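Chitinase (Thermococcus chitonophagus, PDB 5XSW) probably hydrolyses chitin as an endochitinase, this chain being the C-terminal part of a longer protein and holding a glycan-binding pocket. Local coordinates at residues 246-257 against 272-280; 256-267 against 295-305. All blocks are in the same frame, centred on the assembly; numbering follows the deposited sequence.

Contact 1: residues 246-257 against 272-280; sequences PDGIFQVESGNF and ADHDDYMKV. With NAG (2-acetamido-2-deoxy-beta-D-glucopyranose), chain C; PO4 (phosphate ion), chain M; PO4 (phosphate ion), chain E.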
loop_
_atom_site.group_PDB
_atom_site.type_symbol
_atom_site.label_atom_id
_atom_site.label_comp_id
_atom_site.label_asym_id
_atom_site.label_seq_id
_atom_site.Cartn_x
_atom_site.Cartn_y
_atom_site.Cartn_z
ATOM N N PRO A 246 11.639 -0.324 -11.615
ATOM C CA PRO A 246 10.326 -0.970 -11.471
ATOM C C PRO A 246 9.233 0.028 -11.078
ATOM O O PRO A 246 8.068 -0.248 -11.331
ATOM C CB PRO A 246 10.522 -1.969 -10.290
ATOM C CG PRO A 246 12.104 -2.222 -10.318
ATOM C CD PRO A 246 12.659 -0.875 -10.704
ATOM N N ASP A 247 9.611 1.149 -10.483
ATOM C CA ASP A 247 8.543 2.121 -10.086
ATOM C C ASP A 247 8.256 3.141 -11.217
ATOM O O ASP A 247 7.416 4.010 -11.028
ATOM C CB ASP A 247 8.932 2.863 -8.789
ATOM C CG ASP A 247 9.110 1.881 -7.598
ATOM O OD1 ASP A 247 8.569 0.781 -7.642
ATOM O OD2 ASP A 247 9.778 2.241 -6.643
ATOM N N GLY A 248 8.951 3.048 -12.357
ATOM C CA GLY A 248 8.530 3.820 -13.538
ATOM C C GLY A 248 8.944 5.266 -13.465
ATOM O O GLY A 248 9.679 5.683 -12.568
ATOM N N ILE A 249 8.444 6.073 -14.395
ATOM C CA ILE A 249 8.906 7.455 -14.448
ATOM C C ILE A 249 8.200 8.315 -13.397
ATOM O O ILE A 249 8.683 9.372 -13.103
ATOM C CB ILE A 249 8.692 8.068 -15.834
ATOM C CG1 ILE A 249 7.214 8.014 -16.270
ATOM C CG2 ILE A 249 9.535 7.281 -16.941
ATOM C CD1 ILE A 249 6.954 8.835 -17.626
ATOM N N PHE A 250 7.086 7.850 -12.857
ATOM C CA PHE A 250 6.376 8.557 -11.732
ATOM C C PHE A 250 6.790 8.091 -10.346
ATOM O O PHE A 250 6.355 8.661 -9.345
ATOM C CB PHE A 250 4.864 8.315 -11.894
ATOM C CG PHE A 250 4.328 8.968 -13.158
ATOM C CD1 PHE A 250 4.196 10.373 -13.201
ATOM C CD2 PHE A 250 4.080 8.189 -14.302
ATOM C CE1 PHE A 250 3.714 11.014 -14.377
ATOM C CE2 PHE A 250 3.602 8.802 -15.524
ATOM C CZ PHE A 250 3.401 10.204 -15.536
ATOM N N GLN A 251 7.576 6.998 -10.296
ATOM C CA GLN A 251 8.093 6.431 -9.002
ATOM C C GLN A 251 6.969 6.099 -8.077
ATOM O O GLN A 251 6.971 6.443 -6.896
ATOM C CB GLN A 251 9.100 7.391 -8.337
ATOM C CG GLN A 251 10.350 7.595 -9.274
ATOM C CD GLN A 251 11.324 6.371 -9.153
ATOM O OE1 GLN A 251 11.999 6.241 -8.124
ATOM N NE2 GLN A 251 11.332 5.462 -10.145
ATOM N N VAL A 252 5.966 5.440 -8.625
ATOM C CA VAL A 252 4.883 4.917 -7.808
ATOM C C VAL A 252 5.380 3.564 -7.192
ATOM O O VAL A 252 5.672 2.645 -7.946
ATOM C CB VAL A 252 3.598 4.636 -8.635
ATOM C CG1 VAL A 252 2.539 3.934 -7.718
ATOM C CG2 VAL A 252 3.019 5.973 -9.247
ATOM N N GLU A 253 5.398 3.453 -5.866
ATOM C CA GLU A 253 5.824 2.201 -5.189
ATOM C C GLU A 253 4.737 1.170 -5.055
ATOM O O GLU A 253 3.537 1.493 -5.152
ATOM C CB GLU A 253 6.376 2.554 -3.790
ATOM C CG GLU A 253 7.612 3.416 -3.936
ATOM C CD GLU A 253 8.312 3.695 -2.602
ATOM O OE1 GLU A 253 8.270 2.813 -1.720
ATOM O OE2 GLU A 253 8.879 4.794 -2.436
ATOM N N SER A 254 5.115 -0.083 -4.784
ATOM C CA SER A 254 4.087 -1.082 -4.723
ATOM C C SER A 254 3.087 -0.916 -3.573
ATOM O O SER A 254 1.954 -1.336 -3.746
ATOM C CB SER A 254 4.683 -2.516 -4.696
ATOM O OG SER A 254 5.318 -2.780 -3.482
ATOM N N GLY A 255 3.460 -0.350 -2.420
ATOM C CA GLY A 255 2.494 -0.207 -1.325
ATOM C C GLY A 255 1.353 0.757 -1.770
ATOM O O GLY A 255 0.164 0.459 -1.633
ATOM N N ASN A 256 1.725 1.908 -2.309
ATOM C CA ASN A 256 0.721 2.883 -2.818
ATOM C C ASN A 256 -0.128 2.292 -3.936
ATOM O O ASN A 256 -1.355 2.462 -3.966
ATOM C CB ASN A 256 1.430 4.149 -3.290
ATOM C CG ASN A 256 0.427 5.229 -3.802
ATOM O OD1 ASN A 256 0.247 5.348 -4.995
ATOM N ND2 ASN A 256 -0.183 6.006 -2.900
ATOM N N PHE A 257 0.503 1.511 -4.835
ATOM C CA PHE A 257 -0.253 0.803 -5.889
ATOM C C PHE A 257 -1.253 -0.159 -5.319
ATOM O O PHE A 257 -2.425 -0.252 -5.768
ATOM C CB PHE A 257 0.740 0.039 -6.835
ATOM C CG PHE A 257 0.099 -0.531 -8.041
ATOM C CD1 PHE A 257 -0.017 0.237 -9.195
ATOM C CD2 PHE A 257 -0.376 -1.853 -8.047
ATOM C CE1 PHE A 257 -0.625 -0.287 -10.396
ATOM C CE2 PHE A 257 -0.953 -2.424 -9.210
ATOM C CZ PHE A 257 -1.118 -1.647 -10.389
ATOM N N ALA A 272 -4.305 -6.698 -11.543
ATOM C CA ALA A 272 -3.379 -5.579 -11.828
ATOM C C ALA A 272 -2.121 -5.725 -10.984
ATOM O O ALA A 272 -2.200 -5.862 -9.774
ATOM C CB ALA A 272 -4.051 -4.203 -11.516
ATOM N N ASP A 273 -0.976 -5.637 -11.621
ATOM C CA ASP A 273 0.303 -5.865 -10.971
ATOM C C ASP A 273 1.185 -4.615 -11.083
ATOM O O ASP A 273 1.288 -4.029 -12.164
ATOM C CB ASP A 273 1.028 -7.064 -11.650
ATOM C CG ASP A 273 2.489 -7.086 -11.312
ATOM O OD1 ASP A 273 2.798 -7.360 -10.135
ATOM O OD2 ASP A 273 3.315 -6.730 -12.162
ATOM N N HIS A 274 1.841 -4.237 -9.992
ATOM C CA HIS A 274 2.633 -2.999 -9.943
ATOM C C HIS A 274 3.673 -2.851 -11.070
ATOM O O HIS A 274 3.683 -1.851 -11.859
ATOM C CB HIS A 274 3.333 -2.902 -8.580
ATOM C CG HIS A 274 4.371 -1.820 -8.524
ATOM N ND1 HIS A 274 5.699 -2.036 -8.856
ATOM C CD2 HIS A 274 4.271 -0.508 -8.230
ATOM C CE1 HIS A 274 6.364 -0.898 -8.767
ATOM N NE2 HIS A 274 5.533 0.035 -8.336
ATOM N N ASP A 275 4.598 -3.815 -11.168
ATOM C CA ASP A 275 5.671 -3.661 -12.173
ATOM C C ASP A 275 5.067 -3.686 -13.587
ATOM O O ASP A 275 5.475 -2.917 -14.459
ATOM C CB ASP A 275 6.806 -4.763 -12.006
ATOM C CG ASP A 275 7.656 -4.588 -10.691
ATOM O OD1 ASP A 275 7.280 -3.837 -9.745
ATOM O OD2 ASP A 275 8.706 -5.265 -10.548
ATOM N N ASP A 276 4.055 -4.503 -13.823
ATOM C CA ASP A 276 3.460 -4.506 -15.144
ATOM C C ASP A 276 2.843 -3.122 -15.552
ATOM O O ASP A 276 2.870 -2.735 -16.748
ATOM C CB ASP A 276 2.356 -5.561 -15.235
ATOM C CG ASP A 276 1.703 -5.616 -16.654
ATOM O OD1 ASP A 276 2.478 -5.617 -17.619
ATOM O OD2 ASP A 276 0.439 -5.657 -16.827
ATOM N N TYR A 277 2.264 -2.409 -14.575
ATOM C CA TYR A 277 1.562 -1.141 -14.857
ATOM C C TYR A 277 2.526 0.029 -14.871
ATOM O O TYR A 277 2.247 1.003 -15.541
ATOM C CB TYR A 277 0.444 -0.856 -13.827
ATOM C CG TYR A 277 -0.853 -1.604 -14.130
ATOM C CD1 TYR A 277 -0.853 -2.998 -14.362
ATOM C CD2 TYR A 277 -2.060 -0.920 -14.223
ATOM C CE1 TYR A 277 -2.018 -3.668 -14.640
ATOM C CE2 TYR A 277 -3.238 -1.576 -14.473
ATOM C CZ TYR A 277 -3.205 -2.963 -14.706
ATOM O OH TYR A 277 -4.362 -3.647 -14.972
ATOM N N MET A 278 3.646 -0.050 -14.128
ATOM C CA MET A 278 4.501 1.118 -13.925
ATOM C C MET A 278 5.836 1.031 -14.709
ATOM O O MET A 278 6.411 2.053 -15.078
ATOM C CB MET A 278 4.859 1.320 -12.449
ATOM C CG MET A 278 3.627 1.447 -11.458
ATOM S SD MET A 278 2.463 2.694 -12.148
ATOM C CE MET A 278 3.549 4.004 -12.177
ATOM N N LYS A 279 6.351 -0.176 -14.906
ATOM C CA LYS A 279 7.724 -0.288 -15.414
ATOM C C LYS A 279 7.772 -0.145 -16.959
ATOM O O LYS A 279 7.297 -1.000 -17.691
ATOM C CB LYS A 279 8.358 -1.652 -14.986
ATOM C CG LYS A 279 9.884 -1.773 -15.426
ATOM C CD LYS A 279 10.358 -3.273 -15.083
ATOM C CE LYS A 279 11.853 -3.460 -15.433
ATOM N NZ LYS A 279 12.093 -4.921 -15.646
ATOM N N VAL A 280 8.386 0.918 -17.426
ATOM C CA VAL A 280 8.427 1.198 -18.853
ATOM C C VAL A 280 9.774 0.684 -19.362
ATOM O O VAL A 280 10.432 -0.074 -18.670
ATOM C CB VAL A 280 8.265 2.696 -19.171
ATOM C CG1 VAL A 280 6.812 3.211 -18.799
ATOM C CG2 VAL A 280 9.328 3.521 -18.460
HETATM C C1 NAG C . 14.201 11.117 -7.169
HETATM C C2 NAG C . 13.899 9.682 -6.959
HETATM C C3 NAG C . 12.476 9.484 -6.462
HETATM C C4 NAG C . 12.158 10.329 -5.265
HETATM C C5 NAG C . 12.450 11.737 -5.591
HETATM C C6 NAG C . 12.204 12.570 -4.361
HETATM C C7 NAG C . 14.923 7.822 -8.341
HETATM C C8 NAG C . 15.042 7.109 -9.713
HETATM N N2 NAG C . 14.102 8.962 -8.233
HETATM O O3 NAG C . 12.198 8.105 -6.137
HETATM O O4 NAG C . 10.741 10.314 -4.990
HETATM O O5 NAG C . 13.859 11.911 -5.976
HETATM O O6 NAG C . 12.639 13.861 -4.772
HETATM O O7 NAG C . 15.495 7.430 -7.318
HETATM P P PO4 M . 6.679 -1.151 -0.584
HETATM O O1 PO4 M . 6.414 -0.614 -1.955
HETATM O O2 PO4 M . 8.168 -1.186 -0.401
HETATM O O3 PO4 M . 6.233 -2.578 -0.415
HETATM O O4 PO4 M . 6.044 -0.214 0.364
HETATM P P PO4 E . 0.043 6.891 0.950
HETATM O O1 PO4 E . 0.904 6.096 0.037
HETATM O O2 PO4 E . -1.433 6.818 0.664
HETATM O O3 PO4 E . 0.348 6.391 2.337
HETATM O O4 PO4 E . 0.251 8.345 0.896
HETATM O O HOH W 1 6.199 4.706 -15.517
#
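His274 NE2 donates to Val252 O at 2.6 Å, nearly straight (161°), the oxygen close to the imidazole plane. Ser254 CB makes a CH-pi contact over one face of the ring, offset toward its rim. With its CG anti to the backbone N (chi1 169°), His274 carries its imidazole to the residues before helix 254-263. The imidazole edge turns to the face of Phe257 in an offset edge-to-face pair (planes 87° apart), and His274 CA lies 3.7 Å from the Phe257 centroid, over that ring. The edge of Phe257 meets the face of Tyr277, likewise offset, completing an aromatic cluster. Met278, bent twice, brings CE to 3.6 Å from Val252 CG2; Gly248 CA lies 3.2 Å from Met278 O, where a side chain would clash.

Asp275 OD1, by its anti lone pair, accepts from His274 ND1 at 2.6 Å; bonds at both nitrogens thus hold the ring's rotation, and the carboxylate would probably polarise it. Gln251 NE2 donates to Gly248 O, and Gln251 OE1 accepts from O3 of the bound N-acetylglucosamine at 2.7 Å, tying this loop to the glycan pocket. Ile249 and Phe250 pack on helices 186-199 and 203-214, Met278 and Phe257 on helix 288-311.

Contact 2: residues 256-267 against 295-305; sequences NFNQIKAYYPDI and VAAVSLTMERE. With PO4 (phosphate ion), chain E.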
loop_
_atom_site.group_PDB
_atom_site.type_symbol
_atom_site.label_atom_id
_atom_site.label_comp_id
_atom_site.label_asym_id
_atom_site.label_seq_id
_atom_site.Cartn_x
_atom_site.Cartn_y
_atom_site.Cartn_z
ATOM N N ASN A 256 1.725 1.908 -2.309
ATOM C CA ASN A 256 0.721 2.883 -2.818
ATOM C C ASN A 256 -0.128 2.292 -3.936
ATOM O O ASN A 256 -1.355 2.462 -3.966
ATOM C CB ASN A 256 1.430 4.149 -3.290
ATOM C CG ASN A 256 0.427 5.229 -3.802
ATOM O OD1 ASN A 256 0.247 5.348 -4.995
ATOM N ND2 ASN A 256 -0.183 6.006 -2.900
ATOM N N PHE A 257 0.503 1.511 -4.835
ATOM C CA PHE A 257 -0.253 0.803 -5.889
ATOM C C PHE A 257 -1.253 -0.159 -5.319
ATOM O O PHE A 257 -2.425 -0.252 -5.768
ATOM C CB PHE A 257 0.740 0.039 -6.835
ATOM C CG PHE A 257 0.099 -0.531 -8.041
ATOM C CD1 PHE A 257 -0.017 0.237 -9.195
ATOM C CD2 PHE A 257 -0.376 -1.853 -8.047
ATOM C CE1 PHE A 257 -0.625 -0.287 -10.396
ATOM C CE2 PHE A 257 -0.953 -2.424 -9.210
ATOM C CZ PHE A 257 -1.118 -1.647 -10.389
ATOM N N ASN A 258 -0.802 -0.953 -4.349
ATOM C CA ASN A 258 -1.691 -1.892 -3.671
ATOM C C ASN A 258 -2.895 -1.161 -3.029
ATOM O O ASN A 258 -4.039 -1.599 -3.093
ATOM C CB ASN A 258 -0.883 -2.653 -2.574
ATOM C CG ASN A 258 -1.739 -3.683 -1.791
ATOM O OD1 ASN A 258 -2.534 -3.331 -0.909
ATOM N ND2 ASN A 258 -1.552 -4.950 -2.101
ATOM N N GLN A 259 -2.608 -0.043 -2.406
ATOM C CA GLN A 259 -3.686 0.714 -1.742
ATOM C C GLN A 259 -4.713 1.304 -2.755
ATOM O O GLN A 259 -5.956 1.233 -2.561
ATOM C CB GLN A 259 -3.027 1.812 -0.898
ATOM C CG GLN A 259 -3.965 2.815 -0.248
ATOM C CD GLN A 259 -3.165 3.885 0.467
ATOM O OE1 GLN A 259 -3.240 4.017 1.689
ATOM N NE2 GLN A 259 -2.328 4.570 -0.272
ATOM N N ILE A 260 -4.239 1.875 -3.862
ATOM C CA ILE A 260 -5.231 2.452 -4.794
ATOM C C ILE A 260 -5.986 1.395 -5.557
ATOM O O ILE A 260 -7.177 1.562 -5.837
ATOM C CB ILE A 260 -4.621 3.481 -5.783
ATOM C CG1 ILE A 260 -3.610 2.855 -6.709
ATOM C CG2 ILE A 260 -4.059 4.680 -5.001
ATOM C CD1 ILE A 260 -2.884 3.896 -7.608
ATOM N N LYS A 261 -5.366 0.240 -5.807
ATOM C CA LYS A 261 -6.121 -0.924 -6.231
ATOM C C LYS A 261 -7.240 -1.302 -5.237
ATOM O O LYS A 261 -8.395 -1.598 -5.632
ATOM C CB LYS A 261 -5.126 -2.113 -6.416
ATOM C CG LYS A 261 -5.541 -3.241 -7.179
ATOM C CD LYS A 261 -4.305 -4.227 -7.347
ATOM C CE LYS A 261 -4.882 -5.598 -7.580
ATOM N NZ LYS A 261 -3.720 -6.522 -7.745
ATOM N N ALA A 262 -6.938 -1.317 -3.941
ATOM C CA ALA A 262 -7.989 -1.638 -2.950
ATOM C C ALA A 262 -9.127 -0.583 -2.968
ATOM O O ALA A 262 -10.306 -0.901 -2.861
ATOM C CB ALA A 262 -7.386 -1.712 -1.505
ATOM N N TYR A 263 -8.744 0.674 -3.127
ATOM C CA TYR A 263 -9.724 1.777 -3.053
ATOM C C TYR A 263 -10.589 1.832 -4.305
ATOM O O TYR A 263 -11.724 2.347 -4.294
ATOM C CB TYR A 263 -9.024 3.127 -2.884
ATOM C CG TYR A 263 -8.316 3.363 -1.575
ATOM C CD1 TYR A 263 -8.455 2.496 -0.504
ATOM C CD2 TYR A 263 -7.471 4.473 -1.432
ATOM C CE1 TYR A 263 -7.769 2.718 0.706
ATOM C CE2 TYR A 263 -6.826 4.730 -0.239
ATOM C CZ TYR A 263 -6.984 3.850 0.826
ATOM O OH TYR A 263 -6.313 4.141 1.978
ATOM N N TYR A 264 -10.053 1.324 -5.402
ATOM C CA TYR A 264 -10.722 1.492 -6.679
ATOM C C TYR A 264 -10.961 0.178 -7.398
ATOM O O TYR A 264 -10.432 -0.064 -8.490
ATOM C CB TYR A 264 -9.912 2.454 -7.550
ATOM C CG TYR A 264 -10.037 3.911 -7.113
ATOM C CD1 TYR A 264 -11.258 4.604 -7.287
ATOM C CD2 TYR A 264 -8.968 4.589 -6.546
ATOM C CE1 TYR A 264 -11.406 5.953 -6.914
ATOM C CE2 TYR A 264 -9.115 5.968 -6.117
ATOM C CZ TYR A 264 -10.352 6.622 -6.343
ATOM O OH TYR A 264 -10.487 7.936 -6.014
ATOM N N PRO A 265 -11.819 -0.654 -6.829
ATOM C CA PRO A 265 -12.202 -1.876 -7.560
ATOM C C PRO A 265 -12.865 -1.576 -8.902
ATOM O O PRO A 265 -12.778 -2.434 -9.783
ATOM C CB PRO A 265 -13.191 -2.579 -6.594
ATOM C CG PRO A 265 -13.667 -1.512 -5.682
ATOM C CD PRO A 265 -12.534 -0.500 -5.546
ATOM N N ASP A 266 -13.486 -0.395 -9.094
ATOM C CA ASP A 266 -14.076 -0.092 -10.405
ATOM C C ASP A 266 -13.034 0.238 -11.439
ATOM O O ASP A 266 -13.302 0.117 -12.622
ATOM C CB ASP A 266 -15.066 1.082 -10.312
ATOM C CG ASP A 266 -16.270 0.703 -9.448
ATOM O OD1 ASP A 266 -17.109 -0.079 -9.957
ATOM O OD2 ASP A 266 -16.343 1.119 -8.266
ATOM N N ILE A 267 -11.861 0.703 -11.014
ATOM C CA ILE A 267 -10.821 1.062 -12.001
ATOM C C ILE A 267 -9.819 -0.117 -12.265
ATOM O O ILE A 267 -9.455 -0.376 -13.402
ATOM C CB ILE A 267 -10.024 2.316 -11.533
ATOM C CG1 ILE A 267 -10.972 3.532 -11.454
ATOM C CG2 ILE A 267 -8.880 2.657 -12.530
ATOM C CD1 ILE A 267 -10.313 4.784 -10.787
ATOM N N VAL A 295 -2.248 5.513 -13.727
ATOM C CA VAL A 295 -2.014 5.121 -12.320
ATOM C C VAL A 295 -1.582 6.335 -11.467
ATOM O O VAL A 295 -2.092 6.527 -10.400
ATOM C CB VAL A 295 -0.936 3.988 -12.220
ATOM C CG1 VAL A 295 -0.590 3.654 -10.740
ATOM C CG2 VAL A 295 -1.475 2.755 -12.952
ATOM N N ALA A 296 -0.625 7.104 -11.946
ATOM C CA ALA A 296 -0.196 8.285 -11.222
ATOM C C ALA A 296 -1.367 9.257 -10.979
ATOM O O ALA A 296 -1.522 9.769 -9.862
ATOM C CB ALA A 296 0.953 9.018 -11.971
ATOM N N ALA A 297 -2.185 9.468 -12.014
ATOM C CA ALA A 297 -3.393 10.338 -11.886
ATOM C C ALA A 297 -4.365 9.797 -10.821
ATOM O O ALA A 297 -4.879 10.530 -10.032
ATOM C CB ALA A 297 -4.087 10.441 -13.242
ATOM N N VAL A 298 -4.612 8.486 -10.795
ATOM C CA VAL A 298 -5.479 7.919 -9.777
ATOM C C VAL A 298 -4.867 8.058 -8.391
ATOM O O VAL A 298 -5.586 8.326 -7.435
ATOM C CB VAL A 298 -5.806 6.424 -10.087
ATOM C CG1 VAL A 298 -6.586 5.724 -8.932
ATOM C CG2 VAL A 298 -6.642 6.368 -11.449
ATOM N N SER A 299 -3.547 7.894 -8.280
ATOM C CA SER A 299 -2.900 8.078 -6.985
ATOM C C SER A 299 -3.071 9.508 -6.443
ATOM O O SER A 299 -3.314 9.722 -5.249
ATOM C CB SER A 299 -1.388 7.757 -7.104
ATOM O OG SER A 299 -0.814 7.693 -5.798
ATOM N N LEU A 300 -2.878 10.483 -7.315
ATOM C CA LEU A 300 -3.085 11.883 -6.978
ATOM C C LEU A 300 -4.547 12.158 -6.651
ATOM O O LEU A 300 -4.868 12.859 -5.707
ATOM C CB LEU A 300 -2.622 12.765 -8.125
ATOM C CG LEU A 300 -1.118 12.740 -8.364
ATOM C CD1 LEU A 300 -0.786 13.150 -9.784
ATOM C CD2 LEU A 300 -0.425 13.632 -7.361
ATOM N N THR A 301 -5.424 11.550 -7.429
ATOM C CA THR A 301 -6.851 11.698 -7.250
ATOM C C THR A 301 -7.238 11.180 -5.877
ATOM O O THR A 301 -8.057 11.768 -5.202
ATOM C CB THR A 301 -7.626 10.943 -8.338
ATOM O OG1 THR A 301 -7.424 11.594 -9.590
ATOM C CG2 THR A 301 -9.106 10.899 -8.019
ATOM N N MET A 302 -6.605 10.094 -5.461
ATOM C CA MET A 302 -6.894 9.492 -4.180
ATOM C C MET A 302 -6.616 10.484 -3.058
ATOM O O MET A 302 -7.385 10.577 -2.128
ATOM C CB MET A 302 -6.052 8.235 -3.978
ATOM C CG MET A 302 -6.141 7.637 -2.585
ATOM S SD MET A 302 -4.996 8.373 -1.404
ATOM C CE MET A 302 -3.465 7.583 -1.880
ATOM N N GLU A 303 -5.529 11.233 -3.156
ATOM C CA GLU A 303 -5.220 12.193 -2.113
ATOM C C GLU A 303 -6.324 13.242 -2.014
ATOM O O GLU A 303 -6.804 13.540 -0.934
ATOM C CB GLU A 303 -3.908 12.905 -2.417
ATOM C CG GLU A 303 -2.699 12.013 -2.603
ATOM C CD GLU A 303 -1.489 12.795 -3.055
ATOM O OE1 GLU A 303 -1.322 13.926 -2.585
ATOM O OE2 GLU A 303 -0.722 12.294 -3.885
ATOM N N ARG A 304 -6.743 13.755 -3.162
ATOM C CA ARG A 304 -7.760 14.787 -3.219
ATOM C C ARG A 304 -9.088 14.283 -2.695
ATOM O O ARG A 304 -9.735 14.956 -1.918
ATOM C CB ARG A 304 -7.916 15.297 -4.648
ATOM C CG ARG A 304 -8.746 16.560 -4.783
ATOM C CD ARG A 304 -8.411 17.289 -6.066
ATOM N NE ARG A 304 -9.246 18.454 -6.323
ATOM C CZ ARG A 304 -10.376 18.428 -7.014
ATOM N NH1 ARG A 304 -10.836 17.293 -7.506
ATOM N NH2 ARG A 304 -11.054 19.543 -7.205
ATOM N N GLU A 305 -9.459 13.078 -3.105
ATOM C CA GLU A 305 -10.677 12.421 -2.635
ATOM C C GLU A 305 -10.641 12.186 -1.137
ATOM O O GLU A 305 -11.681 12.321 -0.441
ATOM C CB GLU A 305 -10.945 11.085 -3.358
ATOM C CG GLU A 305 -11.346 11.208 -4.902
ATOM C CD GLU A 305 -12.874 11.362 -5.150
ATOM O OE1 GLU A 305 -13.630 11.359 -4.152
ATOM O OE2 GLU A 305 -13.318 11.396 -6.350
HETATM P P PO4 E . 0.043 6.891 0.950
HETATM O O1 PO4 E . 0.904 6.096 0.037
HETATM O O2 PO4 E . -1.433 6.818 0.664
HETATM O O3 PO4 E . 0.348 6.391 2.337
HETATM O O4 PO4 E . 0.251 8.345 0.896
HETATM O O HOH W 2 -12.631 8.966 -7.203
#
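In a buried helix-helix packing, helices 256-263 and 295-305 cross at 71°, their axes 10.2 Å apart at closest approach. Ile260 lies at the crossing, its CD1 3.9 Å from Val295 CG1, and its side chain is a knob in the hole formed by Val295, Val298, Ser299 and Met302. The fit is reciprocal, for Met302 enters a hole made by Asn256, Gln259, Ile260 and Tyr263, a knobs-into-holes arrangement in which Met302 CG meets Tyr263 CD2, at the ring edge, at 3.6 Å. Bends at chi2 (-85°) and chi3 (-77°) bring Met302 CE beside Gln259 NE2.

At one end of the crossing Ser299 OG donates to Asn256 OD1 at 2.7 Å, and Asn256 ND2 donates at 3.1 Å to O1 of a phosphate ion, probably from the crystallisation liquor. Gln259 NE2 donates to its O2; Val340 N and Gly255 N of the second subunit also bind it. Replacing Asn256 by an alanine would probably leave Ser299 OG without this acceptor and the phosphate with one donor fewer.

Beyond helix 256-263, the Tyr264 ring runs antiparallel alongside Val298, CD2 to CG1 3.6 Å, and its OH reaches a water that bonds weakly to Glu305 OE2, an oxygen also held by Tyr112. Ile267 CD1 meets Val298 CG2 tip to tip, and Phe199 of helix 186-199 packs against both residues.

In the fold
Contacts 1 and 2 lie about 12 Å apart, centre to centre, and share helix 254-263, with Asn256 and Phe257 common to both. Their segments alternate along the chain: 246-257 runs into 256-267, then come 272-280 and 295-305, so helix 254-263 is packed by helix 274-278 in contact 1 and by the next helix, 288-311, in contact 2. These two partners also touch each other, Met278 SD lying 3.5 Å from Val295 CG1, and Lys261 NZ probably bonds to Ala272 O. The three helices thus pack against one another as one unit, largely buried, joined through the 246-257 loop to the glycan pocket and, through helix 254-263, to the second subunit.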